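Local structure of phosphotriesterase family protein (Listeria monocytogenes serotype 4b str. H7858, 3PNZ) at residues 2-7 against 11-16; 138-143 against 178-183. The protein is a lactonase of the amidohydrolase fold with two zinc ions that probably hydrolyses lactones of phosphorylated sugars. One frame throughout, in Å; residues are numbered along the deposited sequence.

Interaction 1: residues 2-7 against 11-16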
ATOM      1  N   SER A   2     -16.932   4.604  13.255  1.00 24.01           N
ATOM      2  CA  SER A   2     -16.130   4.033  12.168  1.00 26.11           C
ATOM      3  C   SER A   2     -14.952   3.234  12.707  1.00 25.41           C
ATOM      4  O   SER A   2     -14.721   3.194  13.915  1.00 26.17           O
ATOM      5  CB  SER A   2     -15.640   5.121  11.217  1.00 29.90           C
ATOM      6  OG  SER A   2     -15.321   4.542   9.962  1.00 34.74           O
ATOM      7  N   PHE A   3     -14.197   2.604  11.812  1.00 19.45           N
ATOM      8  CA  PHE A   3     -13.180   1.652  12.246  1.00 20.70           C
ATOM      9  C   PHE A   3     -12.126   1.429  11.173  1.00 22.03           C
ATOM     10  O   PHE A   3     -12.332   1.783  10.014  1.00 22.03           O
ATOM     11  CB  PHE A   3     -13.835   0.305  12.556  1.00 21.29           C
ATOM     12  CG  PHE A   3     -14.555  -0.295  11.384  1.00 21.30           C
ATOM     13  CD1 PHE A   3     -13.882  -1.107  10.475  1.00 21.00           C
ATOM     14  CD2 PHE A   3     -15.899  -0.044  11.179  1.00 23.20           C
ATOM     15  CE1 PHE A   3     -14.547  -1.660   9.384  1.00 20.37           C
ATOM     16  CE2 PHE A   3     -16.564  -0.589  10.095  1.00 27.34           C
ATOM     17  CZ  PHE A   3     -15.882  -1.403   9.194  1.00 24.35           C
ATOM     18  N   ILE A   4     -11.007   0.834  11.573  1.00 19.77           N
ATOM     19  CA  ILE A   4     -10.010   0.311  10.636  1.00 19.55           C
ATOM     20  C   ILE A   4     -10.035  -1.216  10.704  1.00 20.66           C
ATOM     21  O   ILE A   4     -10.051  -1.801  11.799  1.00 22.49           O
ATOM     22  CB  ILE A   4      -8.590   0.839  10.959  1.00 19.69           C
ATOM     23  CG1 ILE A   4      -8.513   2.340  10.684  1.00 23.78           C
ATOM     24  CG2 ILE A   4      -7.539   0.098  10.136  1.00 20.96           C
ATOM     25  CD1 ILE A   4      -8.029   3.152  11.843  1.00 29.32           C
ATOM     26  N   ARG A   5     -10.056  -1.861   9.540  1.00 18.20           N
ATOM     27  CA  ARG A   5     -10.174  -3.311   9.473  1.00 20.73           C
ATOM     28  C   ARG A   5      -8.803  -3.973   9.405  1.00 23.38           C
ATOM     29  O   ARG A   5      -8.083  -3.851   8.405  1.00 21.24           O
ATOM     30  CB  ARG A   5     -11.046  -3.732   8.285  1.00 21.15           C
ATOM     31  CG  ARG A   5     -11.127  -5.227   8.060  1.00 19.93           C
ATOM     32  CD  ARG A   5     -12.423  -5.626   7.358  1.00 19.87           C
ATOM     33  NE  ARG A   5     -13.583  -5.303   8.193  1.00 20.72           N
ATOM     34  CZ  ARG A   5     -14.849  -5.406   7.807  1.00 26.30           C
ATOM     35  NH1 ARG A   5     -15.152  -5.833   6.589  1.00 23.08           N
ATOM     36  NH2 ARG A   5     -15.818  -5.070   8.647  1.00 24.98           N
ATOM     37  N   THR A   6      -8.438  -4.652  10.489  1.00 21.42           N
ATOM     38  CA  THR A   6      -7.166  -5.371  10.558  1.00 21.59           C
ATOM     39  C   THR A   6      -7.419  -6.876  10.483  1.00 21.87           C
ATOM     40  O   THR A   6      -8.553  -7.329  10.583  1.00 22.04           O
ATOM     41  CB  THR A   6      -6.380  -5.065  11.853  1.00 20.82           C
ATOM     42  OG1 THR A   6      -6.987  -5.739  12.961  1.00 21.38           O
ATOM     43  CG2 THR A   6      -6.302  -3.554  12.130  1.00 21.61           C
ATOM     44  N   PHE A   7      -6.352  -7.649  10.302  1.00 19.84           N
ATOM     45  CA  PHE A   7      -6.460  -9.099  10.230  1.00 22.74           C
ATOM     46  C   PHE A   7      -7.172  -9.676  11.451  1.00 23.77           C
ATOM     47  O   PHE A   7      -7.887 -10.668  11.335  1.00 25.88           O
ATOM     48  CB  PHE A   7      -5.076  -9.737  10.113  1.00 25.61           C
ATOM     49  CG  PHE A   7      -4.574  -9.858   8.698  1.00 23.89           C
ATOM     50  CD1 PHE A   7      -5.129  -9.099   7.679  1.00 25.04           C
ATOM     51  CD2 PHE A   7      -3.552 -10.743   8.389  1.00 25.74           C
ATOM     52  CE1 PHE A   7      -4.665  -9.220   6.374  1.00 28.03           C
ATOM     53  CE2 PHE A   7      -3.077 -10.862   7.093  1.00 25.78           C
ATOM     54  CZ  PHE A   7      -3.632 -10.101   6.087  1.00 27.82           C
ATOM     55  N   ILE A  11     -10.848  -2.059  14.497  1.00 20.49           N
ATOM     56  CA  ILE A  11     -10.349  -1.297  15.629  1.00 19.24           C
ATOM     57  C   ILE A  11     -10.717   0.175  15.506  1.00 22.77           C
ATOM     58  O   ILE A  11     -11.048   0.648  14.417  1.00 24.14           O
ATOM     59  CB  ILE A  11      -8.810  -1.441  15.779  1.00 20.96           C
ATOM     60  CG1 ILE A  11      -8.075  -0.798  14.593  1.00 20.03           C
ATOM     61  CG2 ILE A  11      -8.430  -2.901  15.915  1.00 23.66           C
ATOM     62  CD1 ILE A  11      -6.551  -0.789  14.767  1.00 20.78           C
ATOM     63  N   ALA A  12     -10.655   0.899  16.621  1.00 19.60           N
ATOM     64  CA  ALA A  12     -10.917   2.332  16.606  1.00 21.25           C
ATOM     65  C   ALA A  12      -9.729   3.042  15.982  1.00 22.16           C
ATOM     66  O   ALA A  12      -8.592   2.578  16.109  1.00 21.05           O
ATOM     67  CB  ALA A  12     -11.146   2.848  18.024  1.00 23.26           C
ATOM     68  N   PRO A  13      -9.979   4.167  15.300  1.00 21.55           N
ATOM     69  CA  PRO A  13      -8.847   4.891  14.700  1.00 22.45           C
ATOM     70  C   PRO A  13      -7.764   5.209  15.722  1.00 25.56           C
ATOM     71  O   PRO A  13      -6.574   5.168  15.408  1.00 23.88           O
ATOM     72  CB  PRO A  13      -9.494   6.172  14.180  1.00 24.96           C
ATOM     73  CG  PRO A  13     -10.895   5.765  13.858  1.00 25.48           C
ATOM     74  CD  PRO A  13     -11.277   4.737  14.907  1.00 22.50           C
ATOM     75  N   GLU A  14      -8.175   5.502  16.949  1.00 25.26           N
ATOM     76  CA  GLU A  14      -7.238   5.845  18.001  1.00 26.79           C
ATOM     77  C   GLU A  14      -6.314   4.674  18.363  1.00 24.73           C
ATOM     78  O   GLU A  14      -5.262   4.875  18.967  1.00 26.72           O
ATOM     79  CB  GLU A  14      -8.010   6.343  19.229  1.00 30.05           C
ATOM     80  CG  GLU A  14      -8.890   7.580  18.947  1.00 42.51           C
ATOM     81  CD  GLU A  14     -10.073   7.324  17.986  1.00 41.56           C
ATOM     82  OE1 GLU A  14     -10.547   6.168  17.868  1.00 34.22           O
ATOM     83  OE2 GLU A  14     -10.542   8.299  17.349  1.00 46.30           O
ATOM     84  N   GLN A  15      -6.699   3.461  17.974  1.00 22.50           N
ATOM     85  CA  GLN A  15      -5.907   2.265  18.259  1.00 22.00           C
ATOM     86  C   GLN A  15      -4.875   1.940  17.166  1.00 21.33           C
ATOM     87  O   GLN A  15      -4.062   1.028  17.332  1.00 21.07           O
ATOM     88  CB  GLN A  15      -6.817   1.042  18.441  1.00 23.64           C
ATOM     89  CG  GLN A  15      -7.818   1.141  19.604  1.00 31.70           C
ATOM     90  CD  GLN A  15      -8.725  -0.091  19.709  1.00 33.43           C
ATOM     91  OE1 GLN A  15      -9.810  -0.151  19.109  1.00 29.61           O
ATOM     92  NE2 GLN A  15      -8.275  -1.086  20.469  1.00 40.93           N
ATOM     93  N   LEU A  16      -4.933   2.655  16.044  1.00 22.26           N
ATOM     94  CA  LEU A  16      -4.014   2.381  14.932  1.00 20.18           C
ATOM     95  C   LEU A  16      -2.550   2.655  15.315  1.00 18.96           C
ATOM     96  O   LEU A  16      -1.659   1.850  15.026  1.00 19.53           O
ATOM     97  CB  LEU A  16      -4.414   3.188  13.689  1.00 20.81           C
ATOM     98  CG  LEU A  16      -3.841   2.696  12.356  1.00 20.52           C
ATOM     99  CD1 LEU A  16      -4.428   1.342  12.032  1.00 21.53           C
ATOM    100  CD2 LEU A  16      -4.160   3.706  11.239  1.00 19.21           C
TER

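Interaction 2: residues 138-143 against 178-183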
ATOM      1  N   GLU A 138     -13.158 -10.290  -0.562  1.00 22.87           N
ATOM      2  CA  GLU A 138     -11.889 -10.207   0.165  1.00 21.59           C
ATOM      3  C   GLU A 138     -11.996  -9.301   1.395  1.00 22.24           C
ATOM      4  O   GLU A 138     -11.360  -9.550   2.424  1.00 22.00           O
ATOM      5  CB  GLU A 138     -10.749  -9.749  -0.764  1.00 23.04           C
ATOM      6  CG  GLU A 138     -10.396 -10.776  -1.824  1.00 24.37           C
ATOM      7  CD  GLU A 138      -9.024 -10.555  -2.453  1.00 26.71           C
ATOM      8  OE1 GLU A 138      -8.685  -9.397  -2.792  1.00 26.44           O
ATOM      9  OE2 GLU A 138      -8.286 -11.550  -2.619  1.00 24.75           O
ATOM     10  N   VAL A 139     -12.813  -8.257   1.285  1.00 20.25           N
ATOM     11  CA  VAL A 139     -12.994  -7.298   2.367  1.00 18.02           C
ATOM     12  C   VAL A 139     -13.985  -7.807   3.415  1.00 22.97           C
ATOM     13  O   VAL A 139     -13.781  -7.628   4.611  1.00 22.44           O
ATOM     14  CB  VAL A 139     -13.509  -5.955   1.829  1.00 20.37           C
ATOM     15  CG1 VAL A 139     -13.917  -5.032   2.968  1.00 21.52           C
ATOM     16  CG2 VAL A 139     -12.431  -5.291   0.967  1.00 21.39           C
ATOM     17  N   GLU A 140     -15.048  -8.446   2.941  1.00 22.07           N
ATOM     18  CA  GLU A 140     -16.170  -8.819   3.809  1.00 26.09           C
ATOM     19  C   GLU A 140     -16.092 -10.232   4.384  1.00 28.46           C
ATOM     20  O   GLU A 140     -16.582 -10.482   5.488  1.00 29.31           O
ATOM     21  CB  GLU A 140     -17.490  -8.624   3.063  1.00 24.60           C
ATOM     22  CG  GLU A 140     -17.745  -7.188   2.633  1.00 27.36           C
ATOM     23  CD  GLU A 140     -18.052  -6.241   3.789  1.00 36.43           C
ATOM     24  OE1 GLU A 140     -17.647  -6.515   4.940  1.00 44.24           O
ATOM     25  OE2 GLU A 140     -18.713  -5.209   3.542  1.00 45.82           O
ATOM     26  N   ASN A 141     -15.482 -11.152   3.643  1.00 27.03           N
ATOM     27  CA  ASN A 141     -15.404 -12.548   4.059  1.00 26.52           C
ATOM     28  C   ASN A 141     -13.996 -12.975   4.455  1.00 28.11           C
ATOM     29  O   ASN A 141     -13.793 -13.614   5.488  1.00 27.53           O
ATOM     30  CB  ASN A 141     -15.927 -13.461   2.948  1.00 25.95           C
ATOM     31  CG  ASN A 141     -17.387 -13.207   2.622  1.00 30.47           C
ATOM     32  OD1 ASN A 141     -18.125 -12.665   3.436  1.00 35.48           O
ATOM     33  ND2 ASN A 141     -17.806 -13.600   1.427  1.00 34.01           N
ATOM     34  N   GLY A 142     -13.020 -12.637   3.619  1.00 24.84           N
ATOM     35  CA  GLY A 142     -11.636 -12.958   3.910  1.00 24.10           C
ATOM     36  C   GLY A 142     -10.780 -13.075   2.663  1.00 23.20           C
ATOM     37  O   GLY A 142     -11.284 -13.284   1.559  1.00 24.20           O
ATOM     38  N   LEU A 143      -9.473 -12.933   2.844  1.00 24.03           N
ATOM     39  CA  LEU A 143      -8.530 -13.062   1.741  1.00 25.83           C
ATOM     40  C   LEU A 143      -8.216 -14.524   1.414  1.00 24.66           C
ATOM     41  O   LEU A 143      -7.841 -15.296   2.291  1.00 28.37           O
ATOM     42  CB  LEU A 143      -7.237 -12.314   2.075  1.00 25.08           C
ATOM     43  CG  LEU A 143      -7.321 -10.785   2.116  1.00 25.85           C
ATOM     44  CD1 LEU A 143      -6.297 -10.204   3.089  1.00 26.36           C
ATOM     45  CD2 LEU A 143      -7.163 -10.183   0.719  1.00 22.75           C
ATOM     46  N   HIS A 178     -17.948   1.291  -3.138  1.00 19.70           N
ATOM     47  CA  HIS A 178     -19.330   1.708  -2.898  1.00 22.24           C
ATOM     48  C   HIS A 178     -20.077   0.685  -2.039  1.00 23.74           C
ATOM     49  O   HIS A 178     -20.903   1.055  -1.201  1.00 25.25           O
ATOM     50  CB  HIS A 178     -20.069   1.980  -4.201  1.00 23.41           C
ATOM     51  CG  HIS A 178     -19.690   3.279  -4.839  1.00 25.55           C
ATOM     52  ND1 HIS A 178     -19.813   4.485  -4.185  1.00 28.00           N
ATOM     53  CD2 HIS A 178     -19.196   3.564  -6.067  1.00 26.97           C
ATOM     54  CE1 HIS A 178     -19.410   5.459  -4.980  1.00 28.47           C
ATOM     55  NE2 HIS A 178     -19.036   4.927  -6.129  1.00 26.80           N
ATOM     56  N   GLU A 179     -19.768  -0.593  -2.239  1.00 21.90           N
ATOM     57  CA  GLU A 179     -20.425  -1.670  -1.487  1.00 23.61           C
ATOM     58  C   GLU A 179     -19.919  -1.837  -0.047  1.00 26.84           C
ATOM     59  O   GLU A 179     -20.713  -2.120   0.856  1.00 27.93           O
ATOM     60  CB  GLU A 179     -20.331  -3.001  -2.243  1.00 25.62           C
ATOM     61  CG  GLU A 179     -21.072  -3.009  -3.587  1.00 34.31           C
ATOM     62  CD  GLU A 179     -21.222  -4.402  -4.193  1.00 43.54           C
ATOM     63  OE1 GLU A 179     -20.740  -5.384  -3.587  1.00 48.09           O
ATOM     64  OE2 GLU A 179     -21.828  -4.517  -5.281  1.00 47.75           O
ATOM     65  N   THR A 180     -18.615  -1.654   0.170  1.00 21.36           N
ATOM     66  CA  THR A 180     -17.980  -1.968   1.459  1.00 22.66           C
ATOM     67  C   THR A 180     -17.591  -0.750   2.288  1.00 21.34           C
ATOM     68  O   THR A 180     -17.449  -0.849   3.511  1.00 19.94           O
ATOM     69  CB  THR A 180     -16.690  -2.783   1.256  1.00 22.87           C
ATOM     70  OG1 THR A 180     -15.732  -1.985   0.537  1.00 20.09           O
ATOM     71  CG2 THR A 180     -16.981  -4.072   0.498  1.00 23.99           C
ATOM     72  N   LYS A 181     -17.396   0.378   1.603  1.00 19.74           N
ATOM     73  CA  LYS A 181     -16.889   1.632   2.166  1.00 19.36           C
ATOM     74  C   LYS A 181     -15.405   1.586   2.569  1.00 17.43           C
ATOM     75  O   LYS A 181     -14.929   2.463   3.291  1.00 18.42           O
ATOM     76  CB  LYS A 181     -17.757   2.141   3.325  1.00 19.86           C
ATOM     77  CG  LYS A 181     -19.229   2.253   2.969  1.00 19.22           C
ATOM     78  CD  LYS A 181     -19.457   3.242   1.839  1.00 22.63           C
ATOM     79  CE  LYS A 181     -20.936   3.344   1.482  1.00 29.94           C
ATOM     80  NZ  LYS A 181     -21.144   4.406   0.466  1.00 30.21           N
ATOM     81  N   ALA A 182     -14.681   0.575   2.090  1.00 18.85           N
ATOM     82  CA  ALA A 182     -13.253   0.442   2.390  1.00 17.76           C
ATOM     83  C   ALA A 182     -12.434   1.553   1.741  1.00 18.22           C
ATOM     84  O   ALA A 182     -12.772   2.017   0.652  1.00 19.52           O
ATOM     85  CB  ALA A 182     -12.727  -0.926   1.918  1.00 19.82           C
ATOM     86  N   PRO A 183     -11.347   1.970   2.405  1.00 17.88           N
ATOM     87  CA  PRO A 183     -10.431   2.957   1.822  1.00 16.19           C
ATOM     88  C   PRO A 183      -9.839   2.388   0.536  1.00 16.88           C
ATOM     89  O   PRO A 183      -9.779   1.164   0.392  1.00 16.95           O
ATOM     90  CB  PRO A 183      -9.318   3.084   2.867  1.00 20.02           C
ATOM     91  CG  PRO A 183      -9.810   2.441   4.084  1.00 24.41           C
ATOM     92  CD  PRO A 183     -10.860   1.444   3.688  1.00 19.68           C
TER
HETATM   93  O   HOH W   1     -18.106  -3.127   5.238  1.00 33.71           O

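Interaction 1: residues 2-7 against 11-16
Ile4 and Ile11 face each other as an antiparallel hydrogen-bonded pair in the hairpin of strands 4-6 and 9-11. Ile4 N gives its hydrogen to Ile11 O at 2.9 Å, and Ile11 N returns one to Ile4 O at 2.8 Å, both bonds nearly straight. The apolar contacts gather around the Ile4 side chain. Its CB lies 4.0 Å from Ile11 CG1, and its CG2, anti to the backbone N, meets Leu16 CD1 at 3.8 Å, the two side chains crossing at about a right angle. Ile4 CD1 presses on Pro13 CA at 3.4 Å, closer than carbons normally pack, and both Leu16 methyls lie against it; its unusual torsion, chi2 126°, suggests some local strain. Farther along the strand, Thr6 sends its CG2 across Ile11 CD1 at 3.8 Å while its OG1 turns to Gly9 O. Within 11-16 the turn is tied by Ala12 N, which donates to Gln15 OE1 at 2.8 Å; Gln15 N donates to Ala12 O. The two backbone bonds fix the pairing of the strands, and the apolar contacts of Ile4 go with the turn at 13-16 lying over the side of the hairpin that bears Ile4 and Ile11.

Interaction 2: residues 138-143 against 178-183
An ST turn opened by Thr180, the last residue of helix 164-180, supplies the surface that meets the end of helix 128-140. Thr180 OG1 accepts from Ala182 N at 3.2 Å, while its stronger polar partner is Ala176 O, one turn back in the helix. Between the backbone N and the carbonyl carbon (chi1 64°), the hydroxyl is held on the side of its own chain, and CB and CG2 are left to face the other helix. Val139 and Thr180 reach toward each other tip to tip. Val139 CG1 comes within 4.0 Å of Thr180 CB; Val139 CG1 also lies 4.4 Å from Ala182 CB, a looser contact. Glu140 runs past Thr180 in the opposite direction, its chain bent at chi2; CG lies 3.9 Å from Thr180 CG2 and OE2 3.7 Å from the same methyl. The direct contacts are thus apolar or carbon to oxygen, and the polar link is made by water: one molecule donates to Glu140 OE2 at 2.8 Å and to Thr180 O at 2.9 Å. It thereby joins the carboxylate, whose OE1 is paired with Arg5, to a carbonyl at the helix end, where Lys181 leaves helical geometry with positive phi. Val136, a turn earlier in helix 128-140, also packs on Thr180 and Glu179. Helices 128-140 and 164-180 are neighbours in the beta/alpha barrel, before and after strand 150-152 along the chain. Val139 also touches Val153, and a backbone hydrogen bond joins Pro183 and Val153, as the chain beyond helix 164-180 passes into strand 184-186 beside strand 150-152.

Arg5 couples the two interactions, whose centres lie about 14 Å apart. Arg5, whose CB points away from segment 11-16, extends to the end of helix 128-140 in interaction 2, where Arg5 NH1 lies 3.1 Å from Glu140 OE1 in a salt bridge and 3.0 Å from Val139 O in a probable hydrogen bond. Arg5 NE makes a salt bridge with Asp10, so the guanidinium spans hairpin and helix. A second, apolar link brings Phe7 CE1 within 3.8 Å of Leu143 CD1. Segment 178-183 leads into the strand before the zinc ligand His187, and segment 11-16 precedes strand 19-23, which carries the zinc ligand His22, with His24 just beyond its end.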